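Local coordinates for cpftsy (PDB 4AK9), which probably acts as the GTP-binding receptor for the chloroplast signal recognition particle, helping deliver light-harvesting and other proteins to the thylakoid membrane, at residues Q17-G22 against K293-G298; N95-L100 against F307-F312; R27-V32 against L56-F61; T131-L136 against V202-T207. All blocks are in the same frame, centred on the assembly; numbering follows the deposited sequence.

Contact 1: residues Q17-G22 against K293-G298; sequences QLLFSG and KFVGVG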
loop_
_atom_site.group_PDB
_atom_site.type_symbol
_atom_site.label_atom_id
_atom_site.label_comp_id
_atom_site.label_asym_id
_atom_site.label_seq_id
_atom_site.Cartn_x
_atom_site.Cartn_y
_atom_site.Cartn_z
ATOM N N GLN A 17 -15.459 18.875 10.894
ATOM C CA GLN A 17 -16.173 18.436 9.683
ATOM C C GLN A 17 -15.243 18.310 8.471
ATOM O O GLN A 17 -15.464 17.470 7.601
ATOM C CB GLN A 17 -17.420 19.295 9.373
ATOM C CG GLN A 17 -18.148 18.959 8.035
ATOM C CD GLN A 17 -18.684 17.520 7.924
ATOM O OE1 GLN A 17 -18.583 16.900 6.857
ATOM N NE2 GLN A 17 -19.274 17.000 9.010
ATOM N N LEU A 18 -14.201 19.135 8.415
ATOM C CA LEU A 18 -13.198 18.969 7.359
ATOM C C LEU A 18 -12.452 17.625 7.499
ATOM O O LEU A 18 -12.204 16.955 6.499
ATOM C CB LEU A 18 -12.198 20.128 7.342
ATOM C CG LEU A 18 -12.726 21.434 6.741
ATOM C CD1 LEU A 18 -11.664 22.534 6.785
ATOM C CD2 LEU A 18 -13.185 21.191 5.310
ATOM N N LEU A 19 -12.087 17.252 8.730
ATOM C CA LEU A 19 -11.473 15.936 8.968
ATOM C C LEU A 19 -12.441 14.812 8.598
ATOM O O LEU A 19 -12.071 13.820 7.955
ATOM C CB LEU A 19 -11.080 15.752 10.429
ATOM C CG LEU A 19 -9.783 16.322 10.988
ATOM C CD1 LEU A 19 -9.467 15.560 12.271
ATOM C CD2 LEU A 19 -8.631 16.212 9.984
ATOM N N PHE A 20 -13.695 14.979 8.999
ATOM C CA PHE A 20 -14.697 13.967 8.739
ATOM C C PHE A 20 -14.901 13.723 7.258
ATOM O O PHE A 20 -14.903 12.585 6.781
ATOM C CB PHE A 20 -16.018 14.365 9.379
ATOM C CG PHE A 20 -16.991 13.252 9.420
ATOM C CD1 PHE A 20 -16.874 12.262 10.384
ATOM C CD2 PHE A 20 -17.994 13.157 8.476
ATOM C CE1 PHE A 20 -17.758 11.199 10.415
ATOM C CE2 PHE A 20 -18.889 12.089 8.508
ATOM C CZ PHE A 20 -18.759 11.122 9.477
ATOM N N SER A 21 -15.076 14.793 6.499
ATOM C CA SER A 21 -15.256 14.612 5.067
ATOM C C SER A 21 -13.962 14.151 4.409
ATOM O O SER A 21 -13.988 13.363 3.452
ATOM C CB SER A 21 -15.777 15.886 4.404
ATOM O OG SER A 21 -14.763 16.871 4.368
ATOM N N GLY A 22 -12.833 14.656 4.912
ATOM C CA GLY A 22 -11.531 14.276 4.371
ATOM C C GLY A 22 -11.246 12.774 4.430
ATOM O O GLY A 22 -10.646 12.194 3.521
ATOM N N LYS A 293 2.092 16.244 11.921
ATOM C CA LYS A 293 1.739 17.529 12.508
ATOM C C LYS A 293 0.549 18.208 11.814
ATOM O O LYS A 293 -0.218 18.935 12.472
ATOM C CB LYS A 293 2.967 18.468 12.529
ATOM C CG LYS A 293 4.087 17.952 13.469
ATOM C CD LYS A 293 5.049 19.056 13.963
ATOM C CE LYS A 293 5.831 18.476 15.177
ATOM N NZ LYS A 293 6.674 19.474 15.889
ATOM N N PHE A 294 0.409 17.968 10.511
ATOM C CA PHE A 294 -0.752 18.444 9.724
ATOM C C PHE A 294 -1.239 17.363 8.759
ATOM O O PHE A 294 -0.431 16.542 8.260
ATOM C CB PHE A 294 -0.368 19.684 8.908
ATOM C CG PHE A 294 -0.005 20.867 9.763
ATOM C CD1 PHE A 294 1.307 21.047 10.204
ATOM C CD2 PHE A 294 -0.968 21.781 10.138
ATOM C CE1 PHE A 294 1.641 22.143 11.008
ATOM C CE2 PHE A 294 -0.640 22.889 10.961
ATOM C CZ PHE A 294 0.675 23.053 11.389
ATOM N N VAL A 295 -2.544 17.364 8.472
ATOM C CA VAL A 295 -3.076 16.569 7.363
ATOM C C VAL A 295 -3.819 17.476 6.367
ATOM O O VAL A 295 -4.559 18.368 6.779
ATOM C CB VAL A 295 -4.030 15.484 7.864
ATOM C CG1 VAL A 295 -3.239 14.403 8.602
ATOM C CG2 VAL A 295 -5.080 16.089 8.810
ATOM N N GLY A 296 -3.581 17.255 5.083
ATOM C CA GLY A 296 -4.268 17.977 4.026
ATOM C C GLY A 296 -5.494 17.189 3.657
ATOM O O GLY A 296 -5.390 16.028 3.222
ATOM N N VAL A 297 -6.659 17.798 3.830
ATOM C CA VAL A 297 -7.912 17.050 3.633
ATOM C C VAL A 297 -8.835 17.665 2.591
ATOM O O VAL A 297 -10.029 17.361 2.556
ATOM C CB VAL A 297 -8.678 16.865 4.940
ATOM C CG1 VAL A 297 -7.909 15.938 5.862
ATOM C CG2 VAL A 297 -8.952 18.231 5.625
ATOM N N GLY A 298 -8.271 18.497 1.724
ATOM C CA GLY A 298 -9.044 19.112 0.662
ATOM C C GLY A 298 -8.212 20.102 -0.115
ATOM O O GLY A 298 -7.058 20.415 0.269
HETATM O O HOH W 1 -12.603 17.345 2.285
#

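Contact 2: residues N95-L100 against F307-F312; sequences NIFKLL and FDAQSF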
loop_
_atom_site.group_PDB
_atom_site.type_symbol
_atom_site.label_atom_id
_atom_site.label_comp_id
_atom_site.label_asym_id
_atom_site.label_seq_id
_atom_site.Cartn_x
_atom_site.Cartn_y
_atom_site.Cartn_z
ATOM N N ASN A 95 -6.356 1.278 20.901
ATOM C CA ASN A 95 -5.035 0.825 20.522
ATOM C C ASN A 95 -4.469 1.715 19.423
ATOM O O ASN A 95 -3.275 2.008 19.422
ATOM C CB ASN A 95 -5.038 -0.621 20.039
ATOM C CG ASN A 95 -5.337 -1.606 21.155
ATOM O OD1 ASN A 95 -5.261 -1.265 22.339
ATOM N ND2 ASN A 95 -5.678 -2.841 20.779
ATOM N N ILE A 96 -5.332 2.174 18.521
ATOM C CA ILE A 96 -4.870 3.074 17.468
ATOM C C ILE A 96 -4.494 4.414 18.073
ATOM O O ILE A 96 -3.460 4.987 17.748
ATOM C CB ILE A 96 -5.908 3.232 16.326
ATOM C CG1 ILE A 96 -6.044 1.897 15.606
ATOM C CG2 ILE A 96 -5.455 4.329 15.346
ATOM C CD1 ILE A 96 -7.261 1.791 14.693
ATOM N N PHE A 97 -5.317 4.914 18.992
ATOM C CA PHE A 97 -4.963 6.134 19.701
ATOM C C PHE A 97 -3.619 6.008 20.430
ATOM O O PHE A 97 -2.793 6.906 20.382
ATOM C CB PHE A 97 -6.065 6.528 20.686
ATOM C CG PHE A 97 -5.735 7.748 21.484
ATOM C CD1 PHE A 97 -5.923 9.002 20.945
ATOM C CD2 PHE A 97 -5.204 7.641 22.765
ATOM C CE1 PHE A 97 -5.594 10.139 21.677
ATOM C CE2 PHE A 97 -4.895 8.772 23.500
ATOM C CZ PHE A 97 -5.087 10.023 22.952
ATOM N N LYS A 98 -3.393 4.883 21.104
ATOM C CA LYS A 98 -2.119 4.692 21.796
ATOM C C LYS A 98 -0.920 4.680 20.867
ATOM O O LYS A 98 0.093 5.314 21.161
ATOM C CB LYS A 98 -2.161 3.412 22.633
ATOM C CG LYS A 98 -3.091 3.566 23.806
ATOM C CD LYS A 98 -3.168 2.317 24.670
ATOM C CE LYS A 98 -1.851 2.043 25.408
ATOM N NZ LYS A 98 -0.842 1.286 24.600
ATOM N N LEU A 99 -1.032 3.960 19.752
ATOM C CA LEU A 99 0.056 3.908 18.785
ATOM C C LEU A 99 0.379 5.304 18.289
ATOM O O LEU A 99 1.543 5.607 18.031
ATOM C CB LEU A 99 -0.329 3.062 17.581
ATOM C CG LEU A 99 -0.290 1.552 17.747
ATOM C CD1 LEU A 99 -0.343 0.935 16.343
ATOM C CD2 LEU A 99 0.990 1.144 18.468
ATOM N N LEU A 100 -0.645 6.161 18.163
ATOM C CA LEU A 100 -0.443 7.529 17.647
ATOM C C LEU A 100 0.194 8.497 18.641
ATOM O O LEU A 100 0.681 9.555 18.265
ATOM C CB LEU A 100 -1.766 8.120 17.105
ATOM C CG LEU A 100 -2.271 7.562 15.757
ATOM C CD1 LEU A 100 -3.774 7.944 15.571
ATOM C CD2 LEU A 100 -1.435 8.127 14.605
ATOM N N PHE A 307 -2.897 18.137 13.208
ATOM C CA PHE A 307 -3.271 16.778 13.525
ATOM C C PHE A 307 -3.620 16.599 15.006
ATOM O O PHE A 307 -2.961 17.140 15.893
ATOM C CB PHE A 307 -2.139 15.816 13.136
ATOM C CG PHE A 307 -2.509 14.373 13.290
ATOM C CD1 PHE A 307 -3.335 13.762 12.372
ATOM C CD2 PHE A 307 -2.027 13.633 14.368
ATOM C CE1 PHE A 307 -3.702 12.410 12.515
ATOM C CE2 PHE A 307 -2.367 12.298 14.503
ATOM C CZ PHE A 307 -3.209 11.694 13.581
ATOM N N ASP A 308 -4.667 15.834 15.282
ATOM C CA ASP A 308 -4.958 15.417 16.647
ATOM C C ASP A 308 -5.390 13.955 16.608
ATOM O O ASP A 308 -6.298 13.596 15.860
ATOM C CB ASP A 308 -6.078 16.270 17.252
ATOM C CG ASP A 308 -6.484 15.789 18.619
ATOM O OD1 ASP A 308 -5.665 15.938 19.562
ATOM O OD2 ASP A 308 -7.606 15.248 18.772
ATOM N N ALA A 309 -4.744 13.124 17.420
ATOM C CA ALA A 309 -4.935 11.676 17.358
ATOM C C ALA A 309 -6.376 11.278 17.681
ATOM O O ALA A 309 -6.978 10.477 17.002
ATOM C CB ALA A 309 -3.978 10.991 18.306
ATOM N N GLN A 310 -6.946 11.853 18.733
ATOM C CA GLN A 310 -8.342 11.520 19.023
ATOM C C GLN A 310 -9.315 11.906 17.890
ATOM O O GLN A 310 -10.190 11.120 17.524
ATOM C CB GLN A 310 -8.780 12.096 20.370
ATOM C CG GLN A 310 -10.066 11.463 20.891
ATOM C CD GLN A 310 -9.976 9.951 21.018
ATOM O OE1 GLN A 310 -9.183 9.421 21.807
ATOM N NE2 GLN A 310 -10.795 9.238 20.228
ATOM N N SER A 311 -9.163 13.103 17.336
ATOM C CA SER A 311 -10.033 13.536 16.235
ATOM C C SER A 311 -9.893 12.629 15.030
ATOM O O SER A 311 -10.874 12.328 14.343
ATOM C CB SER A 311 -9.655 14.949 15.797
ATOM O OG SER A 311 -9.635 15.803 16.934
ATOM N N PHE A 312 -8.664 12.207 14.763
ATOM C CA PHE A 312 -8.415 11.326 13.635
ATOM C C PHE A 312 -9.118 9.993 13.843
ATOM O O PHE A 312 -9.788 9.475 12.933
ATOM C CB PHE A 312 -6.901 11.133 13.468
ATOM C CG PHE A 312 -6.520 10.106 12.449
ATOM C CD1 PHE A 312 -6.594 10.387 11.091
ATOM C CD2 PHE A 312 -6.079 8.840 12.851
ATOM C CE1 PHE A 312 -6.228 9.404 10.143
ATOM C CE2 PHE A 312 -5.708 7.853 11.899
ATOM C CZ PHE A 312 -5.783 8.162 10.546
#

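Contact 3: residues R27-V32 against L56-F61; sequences RENLAV and LLVSDF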
loop_
_atom_site.group_PDB
_atom_site.type_symbol
_atom_site.label_atom_id
_atom_site.label_comp_id
_atom_site.label_asym_id
_atom_site.label_seq_id
_atom_site.Cartn_x
_atom_site.Cartn_y
_atom_site.Cartn_z
ATOM N N ARG A 27 -12.937 5.809 5.683
ATOM C CA ARG A 27 -13.957 5.372 6.643
ATOM C C ARG A 27 -14.876 4.332 6.027
ATOM O O ARG A 27 -15.320 3.392 6.709
ATOM C CB ARG A 27 -14.726 6.585 7.188
ATOM C CG ARG A 27 -15.780 6.253 8.218
ATOM C CD ARG A 27 -16.346 7.530 8.776
ATOM N NE ARG A 27 -16.863 8.417 7.739
ATOM C CZ ARG A 27 -16.348 9.599 7.416
ATOM N NH1 ARG A 27 -15.259 10.059 8.029
ATOM N NH2 ARG A 27 -16.929 10.320 6.459
ATOM N N GLU A 28 -15.142 4.460 4.733
ATOM C CA GLU A 28 -16.006 3.504 4.051
ATOM C C GLU A 28 -15.427 2.091 3.974
ATOM O O GLU A 28 -16.161 1.111 4.110
ATOM C CB GLU A 28 -16.340 3.984 2.647
ATOM C CG GLU A 28 -17.084 2.950 1.822
ATOM C CD GLU A 28 -17.917 3.581 0.723
ATOM O OE1 GLU A 28 -17.582 4.720 0.307
ATOM O OE2 GLU A 28 -18.908 2.941 0.284
ATOM N N ASN A 29 -14.122 1.963 3.744
ATOM C CA ASN A 29 -13.542 0.626 3.881
ATOM C C ASN A 29 -13.626 0.161 5.314
ATOM O O ASN A 29 -13.985 -0.986 5.579
ATOM C CB ASN A 29 -12.095 0.537 3.411
ATOM C CG ASN A 29 -11.463 -0.822 3.752
ATOM O OD1 ASN A 29 -11.925 -1.880 3.289
ATOM N ND2 ASN A 29 -10.422 -0.792 4.592
ATOM N N LEU A 30 -13.317 1.065 6.248
ATOM C CA LEU A 30 -13.267 0.650 7.651
ATOM C C LEU A 30 -14.644 0.327 8.249
ATOM O O LEU A 30 -14.719 -0.291 9.315
ATOM C CB LEU A 30 -12.558 1.683 8.483
ATOM C CG LEU A 30 -11.054 1.836 8.158
ATOM C CD1 LEU A 30 -10.484 2.978 8.984
ATOM C CD2 LEU A 30 -10.279 0.518 8.439
ATOM N N ALA A 31 -15.702 0.732 7.556
ATOM C CA ALA A 31 -17.075 0.500 8.050
ATOM C C ALA A 31 -17.439 -0.979 8.149
ATOM O O ALA A 31 -18.274 -1.379 8.976
ATOM C CB ALA A 31 -18.088 1.243 7.182
ATOM N N VAL A 32 -16.813 -1.809 7.331
ATOM C CA VAL A 32 -17.118 -3.228 7.399
ATOM C C VAL A 32 -16.715 -3.852 8.743
ATOM O O VAL A 32 -17.162 -4.960 9.067
ATOM C CB VAL A 32 -16.477 -4.013 6.238
ATOM C CG1 VAL A 32 -16.777 -3.323 4.911
ATOM C CG2 VAL A 32 -14.986 -4.159 6.454
ATOM N N LEU A 56 -7.843 -3.755 7.905
ATOM C CA LEU A 56 -6.841 -2.723 8.182
ATOM C C LEU A 56 -5.775 -2.608 7.087
ATOM O O LEU A 56 -5.395 -1.484 6.724
ATOM C CB LEU A 56 -6.149 -2.951 9.522
ATOM C CG LEU A 56 -7.062 -2.992 10.762
ATOM C CD1 LEU A 56 -6.207 -3.088 12.019
ATOM C CD2 LEU A 56 -7.979 -1.762 10.799
ATOM N N LEU A 57 -5.321 -3.730 6.558
ATOM C CA LEU A 57 -4.314 -3.738 5.492
ATOM C C LEU A 57 -4.859 -3.054 4.232
ATOM O O LEU A 57 -4.113 -2.337 3.534
ATOM C CB LEU A 57 -3.819 -5.168 5.181
ATOM C CG LEU A 57 -3.022 -5.910 6.273
ATOM C CD1 LEU A 57 -2.658 -7.330 5.784
ATOM C CD2 LEU A 57 -1.741 -5.188 6.687
ATOM N N VAL A 58 -6.139 -3.222 3.961
ATOM C CA VAL A 58 -6.764 -2.564 2.826
ATOM C C VAL A 58 -6.638 -1.037 2.955
ATOM O O VAL A 58 -6.394 -0.331 1.970
ATOM C CB VAL A 58 -8.230 -3.026 2.643
ATOM C CG1 VAL A 58 -8.906 -2.234 1.511
ATOM C CG2 VAL A 58 -8.281 -4.553 2.382
ATOM N N SER A 59 -6.781 -0.509 4.166
ATOM C CA SER A 59 -6.599 0.918 4.397
ATOM C C SER A 59 -5.144 1.341 4.668
ATOM O O SER A 59 -4.886 2.471 5.078
ATOM C CB SER A 59 -7.527 1.436 5.506
ATOM O OG SER A 59 -8.883 1.438 5.058
ATOM N N ASP A 60 -4.177 0.471 4.403
ATOM C CA ASP A 60 -2.765 0.825 4.614
ATOM C C ASP A 60 -2.292 1.123 6.033
ATOM O O ASP A 60 -1.338 1.875 6.238
ATOM C CB ASP A 60 -2.321 1.942 3.668
ATOM C CG ASP A 60 -1.660 1.383 2.419
ATOM O OD1 ASP A 60 -1.631 0.134 2.262
ATOM O OD2 ASP A 60 -1.158 2.184 1.603
ATOM N N PHE A 61 -2.962 0.546 7.026
ATOM C CA PHE A 61 -2.223 0.113 8.203
ATOM C C PHE A 61 -1.274 -0.984 7.690
ATOM O O PHE A 61 -1.728 -2.019 7.165
ATOM C CB PHE A 61 -3.185 -0.465 9.235
ATOM C CG PHE A 61 -4.162 0.527 9.779
ATOM C CD1 PHE A 61 -5.324 0.843 9.078
ATOM C CD2 PHE A 61 -3.944 1.114 11.014
ATOM C CE1 PHE A 61 -6.236 1.737 9.576
ATOM C CE2 PHE A 61 -4.861 2.021 11.525
ATOM C CZ PHE A 61 -6.010 2.330 10.815
#

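Contact 4: residues T131-L136 against V202-T207; sequences TTLGKL and VVLCDT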
loop_
_atom_site.group_PDB
_atom_site.type_symbol
_atom_site.label_atom_id
_atom_site.label_comp_id
_atom_site.label_asym_id
_atom_site.label_seq_id
_atom_site.Cartn_x
_atom_site.Cartn_y
_atom_site.Cartn_z
ATOM N N THR A 131 2.285 24.266 -2.298
ATOM C CA THR A 131 0.929 24.423 -1.816
ATOM C C THR A 131 0.880 24.361 -0.303
ATOM O O THR A 131 0.227 25.182 0.335
ATOM C CB THR A 131 0.035 23.293 -2.402
ATOM O OG1 THR A 131 -0.083 23.485 -3.813
ATOM C CG2 THR A 131 -1.333 23.329 -1.782
ATOM N N THR A 132 1.598 23.406 0.287
ATOM C CA THR A 132 1.588 23.283 1.754
ATOM C C THR A 132 2.137 24.533 2.437
ATOM O O THR A 132 1.582 24.988 3.454
ATOM C CB THR A 132 2.352 22.020 2.220
ATOM O OG1 THR A 132 1.726 20.875 1.621
ATOM C CG2 THR A 132 2.299 21.880 3.763
ATOM N N LEU A 133 3.232 25.036 1.880
ATOM C CA LEU A 133 3.894 26.266 2.295
ATOM C C LEU A 133 2.859 27.415 2.313
ATOM O O LEU A 133 2.741 28.141 3.292
ATOM C CB LEU A 133 5.025 26.562 1.300
ATOM C CG LEU A 133 6.438 26.927 1.788
ATOM C CD1 LEU A 133 6.495 26.975 3.283
ATOM C CD2 LEU A 133 7.475 25.944 1.249
ATOM N N GLY A 134 2.105 27.560 1.230
ATOM C CA GLY A 134 1.070 28.593 1.164
ATOM C C GLY A 134 -0.011 28.427 2.212
ATOM O O GLY A 134 -0.419 29.406 2.869
ATOM N N LYS A 135 -0.474 27.189 2.419
ATOM C CA LYS A 135 -1.529 26.997 3.391
ATOM C C LYS A 135 -1.028 27.153 4.812
ATOM O O LYS A 135 -1.813 27.545 5.698
ATOM C CB LYS A 135 -2.190 25.624 3.208
ATOM C CG LYS A 135 -2.840 25.434 1.828
ATOM C CD LYS A 135 -3.715 24.159 1.822
ATOM C CE LYS A 135 -4.068 23.764 0.411
ATOM N NZ LYS A 135 -5.184 22.704 0.382
ATOM N N LEU A 136 0.252 26.844 5.059
ATOM C CA LEU A 136 0.817 27.144 6.386
ATOM C C LEU A 136 0.835 28.658 6.624
ATOM O O LEU A 136 0.485 29.142 7.711
ATOM C CB LEU A 136 2.248 26.600 6.535
ATOM C CG LEU A 136 2.354 25.113 6.822
ATOM C CD1 LEU A 136 3.821 24.660 6.738
ATOM C CD2 LEU A 136 1.748 24.841 8.212
ATOM N N VAL A 202 8.166 34.513 11.658
ATOM C CA VAL A 202 8.326 33.136 11.159
ATOM C C VAL A 202 8.865 33.215 9.749
ATOM O O VAL A 202 8.431 34.076 8.977
ATOM C CB VAL A 202 6.972 32.395 11.083
ATOM C CG1 VAL A 202 7.160 31.041 10.440
ATOM C CG2 VAL A 202 6.362 32.202 12.473
ATOM N N VAL A 203 9.830 32.356 9.427
ATOM C CA VAL A 203 10.317 32.227 8.067
ATOM C C VAL A 203 9.939 30.825 7.585
ATOM O O VAL A 203 10.239 29.838 8.257
ATOM C CB VAL A 203 11.834 32.326 7.985
ATOM C CG1 VAL A 203 12.312 32.153 6.546
ATOM C CG2 VAL A 203 12.320 33.655 8.574
ATOM N N LEU A 204 9.279 30.752 6.435
ATOM C CA LEU A 204 8.856 29.474 5.841
ATOM C C LEU A 204 9.732 29.191 4.632
ATOM O O LEU A 204 9.643 29.871 3.616
ATOM C CB LEU A 204 7.377 29.544 5.422
ATOM C CG LEU A 204 6.243 29.054 6.326
ATOM C CD1 LEU A 204 6.649 28.983 7.766
ATOM C CD2 LEU A 204 4.912 29.835 6.163
ATOM N N CYS A 205 10.592 28.181 4.725
ATOM C CA CYS A 205 11.593 27.892 3.660
ATOM C C CYS A 205 11.200 26.748 2.747
ATOM O O CYS A 205 10.917 25.645 3.219
ATOM C CB CYS A 205 12.948 27.510 4.290
ATOM S SG CYS A 205 13.638 28.755 5.403
ATOM N N ASP A 206 11.216 26.981 1.446
ATOM C CA ASP A 206 11.084 25.881 0.493
ATOM C C ASP A 206 12.472 25.340 0.211
ATOM O O ASP A 206 13.462 26.050 0.371
ATOM C CB ASP A 206 10.439 26.364 -0.797
ATOM C CG ASP A 206 9.886 25.216 -1.647
ATOM O OD1 ASP A 206 9.892 24.044 -1.171
ATOM O OD2 ASP A 206 9.426 25.496 -2.778
ATOM N N THR A 207 12.557 24.071 -0.178
ATOM C CA THR A 207 13.850 23.445 -0.480
ATOM C C THR A 207 13.705 22.569 -1.713
ATOM O O THR A 207 12.583 22.174 -2.081
ATOM C CB THR A 207 14.344 22.531 0.676
ATOM O OG1 THR A 207 13.346 21.520 0.951
ATOM C CG2 THR A 207 14.599 23.333 1.942
#

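Contact 1: residues Q17-G22 against K293-G298
Val297 projects from the loop that follows strand 292-296 and fills the angle between Leu18, Leu19 and Gly22 on helix 16-22; it has the most surface buried by this contact. Its two methyls divide the work. CG2, lodged between the backbone N and the carbonyl carbon of its own residue, points at the helix backbone and lies 3.6 Å from Leu18 O, while the CB of Leu18 flanks it at 4.1 Å. CG1, turned beside the backbone N, looks instead toward Leu19, where it meets CD2 at 4.2 Å. Leu19 leaves the helix on the far side, its CB pointing away, yet the chain turns back (chi1 -82°) so that the CD2 branch returns to the strand. There Leu19 CD2 sits 3.7 Å from Val295 CG2, with the two side chains crossing at about a right angle. Gly22 supplies the close approach: its CA comes within 4.6 Å of Val297 CA, and there would be no room for a CB, since one would run into Val297 CB. The polar edge of the contact is bridged by a water, which donates to Val297 O at 2.6 Å and is also hydrogen-bonded to Ser21 OG at 3.0 Å. Leu18 also touches Asp303 and Gln305, just before and in strand 304-306. A leading helix laid on the end of the last parallel strand, just where the chain enters the glycine-rich loop probably equivalent to the closing loop of relatives, is characteristic of the N-to-G domain junction of SRP GTPases.

Contact 2: residues N95-L100 against F307-F312
With chi1 at 178°, Phe97 swings its ring out from helix 85-101 toward the first turn of helix 309-316, and Gln310 answers by extending at chi1 (-164°) and bending at chi2, which folds its amide back over that ring. Gln310 OE1 thus rests over one face of the ring, 3.4 Å from Phe97 CD1, with the ring and amide planes only 23° apart. The backbone N of Gln310 lies in the ring plane at its edge, and Ala309 CB approaches Phe97 CE1 at 3.8 Å. Ala309 CB also meets Leu100 CB at 3.8 Å, so it touches both Phe97 and Leu100, about one turn apart on the longer helix. Leu100 then splits its branches: CD1 reaches Phe312 CD2 at 3.7 Å, and CD2 reaches Phe307 CZ at 4.1 Å. A serine in place of Phe97 would probably open a gap beside Ala309 CB and leave the Gln310 amide without the ring over which it lies. The shorter helix is started by Asp308, an N-cap whose OD2 accepts from Ser311 N at 3.0 Å and from Ser311 OG at 2.8 Å, both on its anti side. Beyond the pair, Asn95 and Leu99 turn to helix 63-78, while Phe307 and Phe312 lean on Val281 of helix 280-288. Phe307 also rests on strand 292-296, so the contact sits where the N-terminal helices meet the end of the GTPase sheet.

Contact 3: residues R27-V32 against L56-F61
Asn29, on helix 24-30, can be followed atom by atom onto the end of helix 45-58, where Val58 and Ser59 receive it. Its CB already stands 3.7 Å from Ser59 OG. With CG anti to the backbone N (chi1 172°), the amide is carried forward and its CG comes to 3.7 Å from Val58 CG1. Asn29 OD1 then lies 3.5 Å from Val58 CG1, an apolar neighbour for a polar atom. The other tip, ND2, donates to Ser59 OG at 2.7 Å with an N-H...O angle of 154°, the hydroxyl lying 16° out of the amide plane. ND2 is also hydrogen-bonded to Val55 O, one turn back, so two acceptors on one helix end fix the rotation of the amide. Beside this polar grip Leu30 adds an apolar one: its CD2 meets Leu56 CD2 at 4.0 Å and passes 4.4 Å from Phe61 CE1. Leu56 CD2 in turn covers one face of the Phe61 ring, offset toward its rim. Asp60, between Ser59 and Phe61, forms salt bridges both with Arg277 of its own chain and with Arg277 of the second subunit. The receiving end is a Schellman motif, with Asp60 at positive phi as its C-prime residue, Asp60 N bonded to Leu57 O and Phe61 N weakly to Leu56 O, and it closes one helix of the helical bundle found in SRP-type GTPases.

Contact 4: residues T131-L136 against V202-T207
Leu136 N donates to Thr132 O at 2.8 Å, and the helical turn so fixed presents Leu133 and Leu136 together to Leu204 of strand 202-205. Helix 126-142 leads out of what is probably the P-loop of this SIMIBI GTPase and covers the mixed, mainly parallel sheet, running nearly antiparallel to strand 202-205 (166°) with the short axes 9.4 Å apart. Leu133 carries most of the contact. It and Leu204 lie alongside each other, pointing opposite ways, and both are off the usual staggered positions as modelled, chi2 of Leu133 at -2° bringing its CD1 to eclipse CA. The fit appears tight: Leu133 CD1 presses on Leu204 CB at 3.5 Å. CD2 of Leu133 meets Asp206 CB at 3.6 Å, and the Asp206 side chain also touches Lys129 and Thr130 of the probable P-loop. Replacing Leu133 with an alanine would probably leave a gap between helix and sheet and free the Asp206 side chain of its apolar neighbour. Asp206 and Thr207 begin the Asp-Thr-Ser-Gly sequence consistent with the G3 motif, and Thr207 O accepts from Lys129 NZ. One turn on from Leu133, Leu136 CB meets the tip of Leu204 at its CD2, 4.2 Å away.

How the contacts relate
All four contacts are largely buried, yet they differ in chemistry. Contact 4, within the GTPase domain, is mostly aliphatic, with the CB of Asp206 joining in. Contacts 1 and 4 reach the same sheet and touch through Phe294 and Leu136. Contacts 1 and 2 straddle the junction with the N-terminal helices and touch directly: strand 292-296 pairs with the chain entering helix 309-316, and Leu19 packs on Ser311. Contact 1 has a water at its polar edge; contact 2 brings in aromatic rings and an amide. Contact 3, farthest from the chain centre and joined to contact 2 through Ile96 and Phe61, alone has a direct hydrogen bond across and lies beside the second subunit.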